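Local coordinates for vacuolar-sorting protein BRO1 (PDB 1ZB1) that takes part in sorting cargo into the intralumenal vesicles of multivesicular bodies and recruits the deubiquitinase DOA4 to endosomes, at residues K14-E19 and W99-Y104; S67-N72 and A130-Q135. All coordinates share one frame; numbering follows the deposited sequence.

Interaction 1: K14-E19 and W99-Y104; sequences KLKDTE and WYDAEY
The ammonium group of K16 is gripped from several sides at once: NZ donates to Y100 O over 2.9 Å, approaching from above the carbonyl plane, and a water joins it to D101 OD1. Direct contact between K16 NZ and D101 OD1 is a long salt bridge of 3.9 Å; outside the two segments D173 adds a salt bridge to NZ, and S171 OG bonds both to it and to D101 OD1. Bends at chi3 (62°) and chi4 (52°) curl the lysine back toward the strand end. Next to it Y100 N bonds nearly straight to D17 O at 2.9 Å, and a single bridge pairs T18 with W99. Here T18 CB sits over the six-membered ring of W99, 3.6 Å from its centroid, a CH-pi contact only 9° off the normal; T18 OG1 turns to T98 O. Past D17 the chains stay close, but water takes over the backbone bonding, linking L15 O to E103 N and D17 N to D101 O. The segment ahead of helix 23-34 is thus joined to strand 97-100 and the residues after it by two direct hydrogen bonds, water bridges and aliphatic-aromatic packing, and the two acids near K16 NZ would favour its charged form.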
loop_
_atom_site.group_PDB
_atom_site.type_symbol
_atom_site.label_atom_id
_atom_site.label_comp_id
_atom_site.label_asym_id
_atom_site.label_seq_id
_atom_site.Cartn_x
_atom_site.Cartn_y
_atom_site.Cartn_z
ATOM N N LYS A 14 -6.669 3.653 -7.054
ATOM C CA LYS A 14 -7.247 3.515 -8.390
ATOM C C LYS A 14 -6.392 2.738 -9.372
ATOM O O LYS A 14 -5.166 2.853 -9.370
ATOM C CB LYS A 14 -7.533 4.903 -8.972
ATOM C CG LYS A 14 -8.524 5.716 -8.151
ATOM C CD LYS A 14 -9.882 5.037 -8.129
ATOM C CE LYS A 14 -10.903 5.852 -7.355
ATOM N NZ LYS A 14 -12.232 5.182 -7.312
ATOM N N LEU A 15 -7.057 1.953 -10.217
ATOM C CA LEU A 15 -6.384 1.158 -11.245
ATOM C C LEU A 15 -6.106 2.029 -12.467
ATOM O O LEU A 15 -6.747 3.070 -12.660
ATOM C CB LEU A 15 -7.279 -0.001 -11.702
ATOM C CG LEU A 15 -7.610 -1.137 -10.742
ATOM C CD1 LEU A 15 -8.694 -2.057 -11.369
ATOM C CD2 LEU A 15 -6.329 -1.921 -10.451
ATOM N N LYS A 16 -5.145 1.610 -13.285
ATOM C CA LYS A 16 -4.851 2.323 -14.523
ATOM C C LYS A 16 -5.583 1.563 -15.633
ATOM O O LYS A 16 -5.485 0.341 -15.711
ATOM C CB LYS A 16 -3.342 2.328 -14.813
ATOM C CG LYS A 16 -2.500 3.121 -13.793
ATOM C CD LYS A 16 -0.998 2.906 -14.022
ATOM C CE LYS A 16 -0.548 3.409 -15.391
ATOM N NZ LYS A 16 -0.989 4.821 -15.633
ATOM N N ASP A 17 -6.330 2.272 -16.475
ATOM C CA ASP A 17 -7.043 1.617 -17.564
ATOM C C ASP A 17 -6.094 1.446 -18.751
ATOM O O ASP A 17 -5.064 2.110 -18.826
ATOM C CB ASP A 17 -8.265 2.437 -18.001
ATOM C CG ASP A 17 -9.315 2.552 -16.911
ATOM O OD1 ASP A 17 -9.408 1.632 -16.072
ATOM O OD2 ASP A 17 -10.060 3.556 -16.893
ATOM N N THR A 18 -6.443 0.549 -19.666
ATOM C CA THR A 18 -5.628 0.299 -20.852
ATOM C C THR A 18 -6.529 0.019 -22.043
ATOM O O THR A 18 -7.678 -0.393 -21.881
ATOM C CB THR A 18 -4.701 -0.923 -20.663
ATOM O OG1 THR A 18 -3.870 -1.083 -21.820
ATOM C CG2 THR A 18 -5.534 -2.212 -20.483
ATOM N N GLU A 19 -6.014 0.235 -23.244
ATOM C CA GLU A 19 -6.802 -0.038 -24.434
ATOM C C GLU A 19 -6.620 -1.492 -24.837
ATOM O O GLU A 19 -5.563 -2.081 -24.607
ATOM C CB GLU A 19 -6.381 0.881 -25.588
ATOM C CG GLU A 19 -6.754 2.334 -25.342
ATOM C CD GLU A 19 -6.635 3.198 -26.576
ATOM O OE1 GLU A 19 -7.094 4.360 -26.515
ATOM O OE2 GLU A 19 -6.086 2.722 -27.598
ATOM N N TRP A 99 -1.638 2.912 -22.109
ATOM C CA TRP A 99 -2.167 3.046 -20.747
ATOM C C TRP A 99 -2.595 4.453 -20.337
ATOM O O TRP A 99 -1.937 5.442 -20.673
ATOM C CB TRP A 99 -1.144 2.543 -19.719
ATOM C CG TRP A 99 -0.873 1.071 -19.813
ATOM C CD1 TRP A 99 -0.034 0.445 -20.685
ATOM C CD2 TRP A 99 -1.481 0.040 -19.028
ATOM N NE1 TRP A 99 -0.080 -0.921 -20.494
ATOM C CE2 TRP A 99 -0.963 -1.194 -19.482
ATOM C CE3 TRP A 99 -2.417 0.037 -17.982
ATOM C CZ2 TRP A 99 -1.346 -2.421 -18.927
ATOM C CZ3 TRP A 99 -2.799 -1.192 -17.428
ATOM C CH2 TRP A 99 -2.262 -2.400 -17.905
ATOM N N TYR A 100 -3.691 4.521 -19.585
ATOM C CA TYR A 100 -4.230 5.780 -19.080
ATOM C C TYR A 100 -3.766 6.022 -17.643
ATOM O O TYR A 100 -3.543 5.078 -16.883
ATOM C CB TYR A 100 -5.767 5.751 -19.069
ATOM C CG TYR A 100 -6.441 5.771 -20.424
ATOM C CD1 TYR A 100 -6.535 4.616 -21.205
ATOM C CD2 TYR A 100 -7.016 6.948 -20.912
ATOM C CE1 TYR A 100 -7.194 4.634 -22.442
ATOM C CE2 TYR A 100 -7.672 6.976 -22.144
ATOM C CZ TYR A 100 -7.759 5.822 -22.898
ATOM O OH TYR A 100 -8.426 5.857 -24.097
ATOM N N ASP A 101 -3.630 7.286 -17.262
ATOM C CA ASP A 101 -3.243 7.606 -15.895
ATOM C C ASP A 101 -4.437 7.278 -14.984
ATOM O O ASP A 101 -5.591 7.441 -15.391
ATOM C CB ASP A 101 -2.920 9.097 -15.751
ATOM C CG ASP A 101 -1.556 9.468 -16.302
ATOM O OD1 ASP A 101 -0.778 8.561 -16.664
ATOM O OD2 ASP A 101 -1.264 10.678 -16.353
ATOM N N ALA A 102 -4.159 6.828 -13.761
ATOM C CA ALA A 102 -5.227 6.513 -12.809
ATOM C C ALA A 102 -6.088 7.758 -12.597
ATOM O O ALA A 102 -5.570 8.874 -12.513
ATOM C CB ALA A 102 -4.633 6.046 -11.473
ATOM N N GLU A 103 -7.400 7.570 -12.508
ATOM C CA GLU A 103 -8.316 8.694 -12.336
ATOM C C GLU A 103 -8.778 8.912 -10.898
ATOM O O GLU A 103 -9.670 8.219 -10.417
ATOM C CB GLU A 103 -9.534 8.511 -13.245
ATOM C CG GLU A 103 -9.204 8.622 -14.720
ATOM C CD GLU A 103 -10.401 8.393 -15.626
ATOM O OE1 GLU A 103 -10.293 8.715 -16.827
ATOM O OE2 GLU A 103 -11.440 7.890 -15.147
ATOM N N TYR A 104 -8.169 9.875 -10.211
ATOM C CA TYR A 104 -8.558 10.166 -8.835
ATOM C C TYR A 104 -9.568 11.308 -8.814
ATOM O O TYR A 104 -10.774 11.092 -8.690
ATOM C CB TYR A 104 -7.346 10.564 -7.987
ATOM C CG TYR A 104 -6.270 9.509 -7.869
ATOM C CD1 TYR A 104 -5.138 9.560 -8.671
ATOM C CD2 TYR A 104 -6.378 8.468 -6.943
ATOM C CE1 TYR A 104 -4.134 8.610 -8.560
ATOM C CE2 TYR A 104 -5.375 7.504 -6.822
ATOM C CZ TYR A 104 -4.256 7.586 -7.637
ATOM O OH TYR A 104 -3.246 6.658 -7.536
HETATM O O HOH W 1 -3.683 4.104 -7.410
HETATM O O HOH W 2 -8.473 5.083 -13.017
HETATM O O HOH W 3 -0.561 6.303 -18.129
HETATM O O HOH W 4 -7.096 5.061 -15.813
HETATM O O HOH W 5 -9.235 6.125 -17.599
#

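Interaction 2: S67-N72 and A130-Q135; sequences SLSEQN and AVIFTQ
I132 and L68 meet through their branch ends, L68 CD2 lying 3.6 Å from I132 CD1, with the two side chains crossing at about a right angle. The isoleucine is the centre of this contact, touching three residues of helix 65-86. Its two arms divide the work. With CG1 anti to the carbonyl carbon (chi1 -66°) and the chain extended beyond it (chi2 172°), CD1 reaches L68 and also N72, whose ND2 is 3.6 Å away; CG2 meanwhile rests against S69 CB at 3.6 Å. S69 is the residue nearest I132 in the backbone, their CA atoms 6.1 Å apart, consistent with its small side chain. F133 is a more distant neighbour, its CE1 4.3 Å from S69 OG.

The amide of N72 that borders the isoleucine is itself positioned by a second shell of backbone carbonyls. N72 ND2 donates to L68 O, one turn back, at 2.9 Å, with the acceptor close to the amide plane. That same oxygen takes the helical bond from N72 N, the two donors arriving from opposite faces of its carbonyl plane. A59 O accepts from ND2 as well, so the buried amide nitrogen is well supplied with partners and its rotation is restrained.

The segment axes run antiparallel, 160° apart, and approach to 9.6 Å. Helix 118-139 has neighbours on several faces: I132 meets helix 65-86, A130 and T134 pack on helix 146-165, and V131 meets L15 of the N-terminal loop.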
loop_
_atom_site.group_PDB
_atom_site.type_symbol
_atom_site.label_atom_id
_atom_site.label_comp_id
_atom_site.label_asym_id
_atom_site.label_seq_id
_atom_site.Cartn_x
_atom_site.Cartn_y
_atom_site.Cartn_z
ATOM N N SER A 67 -9.138 -13.308 -8.402
ATOM C CA SER A 67 -9.042 -13.881 -9.738
ATOM C C SER A 67 -8.368 -12.877 -10.688
ATOM O O SER A 67 -7.551 -13.256 -11.530
ATOM C CB SER A 67 -10.441 -14.251 -10.246
ATOM O OG SER A 67 -10.385 -14.955 -11.480
ATOM N N LEU A 68 -8.717 -11.600 -10.548
ATOM C CA LEU A 68 -8.131 -10.534 -11.371
ATOM C C LEU A 68 -6.622 -10.463 -11.100
ATOM O O LEU A 68 -5.819 -10.300 -12.020
ATOM C CB LEU A 68 -8.783 -9.186 -11.025
ATOM C CG LEU A 68 -8.330 -7.978 -11.860
ATOM C CD1 LEU A 68 -8.790 -8.147 -13.313
ATOM C CD2 LEU A 68 -8.924 -6.707 -11.274
ATOM N N SER A 69 -6.253 -10.593 -9.829
ATOM C CA SER A 69 -4.849 -10.576 -9.399
ATOM C C SER A 69 -4.081 -11.714 -10.082
ATOM O O SER A 69 -2.990 -11.523 -10.643
ATOM C CB SER A 69 -4.787 -10.738 -7.873
ATOM O OG SER A 69 -3.458 -10.890 -7.408
ATOM N N GLU A 70 -4.661 -12.906 -10.030
ATOM C CA GLU A 70 -4.063 -14.080 -10.656
ATOM C C GLU A 70 -3.752 -13.832 -12.136
ATOM O O GLU A 70 -2.660 -14.171 -12.605
ATOM C CB GLU A 70 -5.017 -15.275 -10.532
ATOM C CG GLU A 70 -4.481 -16.580 -11.102
ATOM C CD GLU A 70 -5.573 -17.637 -11.233
ATOM O OE1 GLU A 70 -6.534 -17.590 -10.437
ATOM O OE2 GLU A 70 -5.469 -18.512 -12.125
ATOM N N GLN A 71 -4.708 -13.262 -12.875
ATOM C CA GLN A 71 -4.494 -13.002 -14.305
ATOM C C GLN A 71 -3.314 -12.057 -14.518
ATOM O O GLN A 71 -2.505 -12.246 -15.428
ATOM C CB GLN A 71 -5.745 -12.387 -14.952
ATOM C CG GLN A 71 -7.049 -13.126 -14.672
ATOM C CD GLN A 71 -6.954 -14.626 -14.880
ATOM O OE1 GLN A 71 -7.346 -15.401 -14.009
ATOM N NE2 GLN A 71 -6.446 -15.046 -16.032
ATOM N N ASN A 72 -3.228 -11.028 -13.681
ATOM C CA ASN A 72 -2.140 -10.058 -13.788
ATOM C C ASN A 72 -0.770 -10.639 -13.441
ATOM O O ASN A 72 0.216 -10.324 -14.107
ATOM C CB ASN A 72 -2.445 -8.844 -12.912
ATOM C CG ASN A 72 -3.361 -7.853 -13.605
ATOM O OD1 ASN A 72 -2.900 -7.003 -14.374
ATOM N ND2 ASN A 72 -4.671 -7.970 -13.358
ATOM N N ALA A 130 -0.277 -4.195 -7.518
ATOM C CA ALA A 130 -0.160 -3.598 -6.184
ATOM C C ALA A 130 -1.522 -3.079 -5.724
ATOM O O ALA A 130 -1.940 -3.301 -4.577
ATOM C CB ALA A 130 0.864 -2.451 -6.209
ATOM N N VAL A 131 -2.219 -2.377 -6.613
ATOM C CA VAL A 131 -3.538 -1.848 -6.268
ATOM C C VAL A 131 -4.504 -2.995 -5.954
ATOM O O VAL A 131 -5.271 -2.927 -4.991
ATOM C CB VAL A 131 -4.133 -1.001 -7.424
ATOM C CG1 VAL A 131 -5.594 -0.662 -7.131
ATOM C CG2 VAL A 131 -3.330 0.299 -7.586
ATOM N N ILE A 132 -4.465 -4.044 -6.766
ATOM C CA ILE A 132 -5.357 -5.176 -6.554
ATOM C C ILE A 132 -5.114 -5.827 -5.186
ATOM O O ILE A 132 -6.052 -6.296 -4.543
ATOM C CB ILE A 132 -5.221 -6.205 -7.700
ATOM C CG1 ILE A 132 -5.713 -5.568 -9.009
ATOM C CG2 ILE A 132 -6.056 -7.453 -7.393
ATOM C CD1 ILE A 132 -5.449 -6.397 -10.251
ATOM N N PHE A 133 -3.867 -5.851 -4.726
ATOM C CA PHE A 133 -3.603 -6.416 -3.409
ATOM C C PHE A 133 -4.335 -5.578 -2.347
ATOM O O PHE A 133 -4.844 -6.128 -1.376
ATOM C CB PHE A 133 -2.098 -6.452 -3.095
ATOM C CG PHE A 133 -1.379 -7.662 -3.647
ATOM C CD1 PHE A 133 -1.827 -8.959 -3.355
ATOM C CD2 PHE A 133 -0.233 -7.509 -4.424
ATOM C CE1 PHE A 133 -1.144 -10.077 -3.827
ATOM C CE2 PHE A 133 0.466 -8.627 -4.907
ATOM C CZ PHE A 133 0.010 -9.913 -4.606
ATOM N N THR A 134 -4.397 -4.257 -2.523
ATOM C CA THR A 134 -5.109 -3.434 -1.541
ATOM C C THR A 134 -6.618 -3.662 -1.642
ATOM O O THR A 134 -7.341 -3.524 -0.649
ATOM C CB THR A 134 -4.802 -1.908 -1.690
ATOM O OG1 THR A 134 -5.419 -1.389 -2.877
ATOM C CG2 THR A 134 -3.291 -1.673 -1.753
ATOM N N GLN A 135 -7.102 -4.024 -2.827
ATOM C CA GLN A 135 -8.533 -4.281 -2.992
ATOM C C GLN A 135 -8.909 -5.609 -2.331
ATOM O O GLN A 135 -10.003 -5.751 -1.778
ATOM C CB GLN A 135 -8.909 -4.294 -4.475
ATOM C CG GLN A 135 -8.635 -2.958 -5.173
ATOM C CD GLN A 135 -8.997 -2.967 -6.647
ATOM O OE1 GLN A 135 -8.769 -3.950 -7.347
ATOM N NE2 GLN A 135 -9.544 -1.854 -7.129
#

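Overall arrangement
Helix 118-139 connects the two contacts, whose centres lie about 14 Å apart. It supplies one segment of interaction 2, and its C124 and N128 also pack against K16 and W99 of interaction 1. The contacts touch directly where L15 CD2 comes within 3.6 Å of V131 CG1. Along the chain the order is 14-19, 67-72, 99-104, 130-135, so the two contacts alternate along the chain. Interaction 1 joins a loop to the small two-stranded antiparallel sheet, whereas interaction 2 is buried helix packing nearer the centre of the chain. This chain is the Bro1 domain of a longer protein, and together they illustrate how that largely helical domain ties its N-terminal loop and small sheet to its helical core.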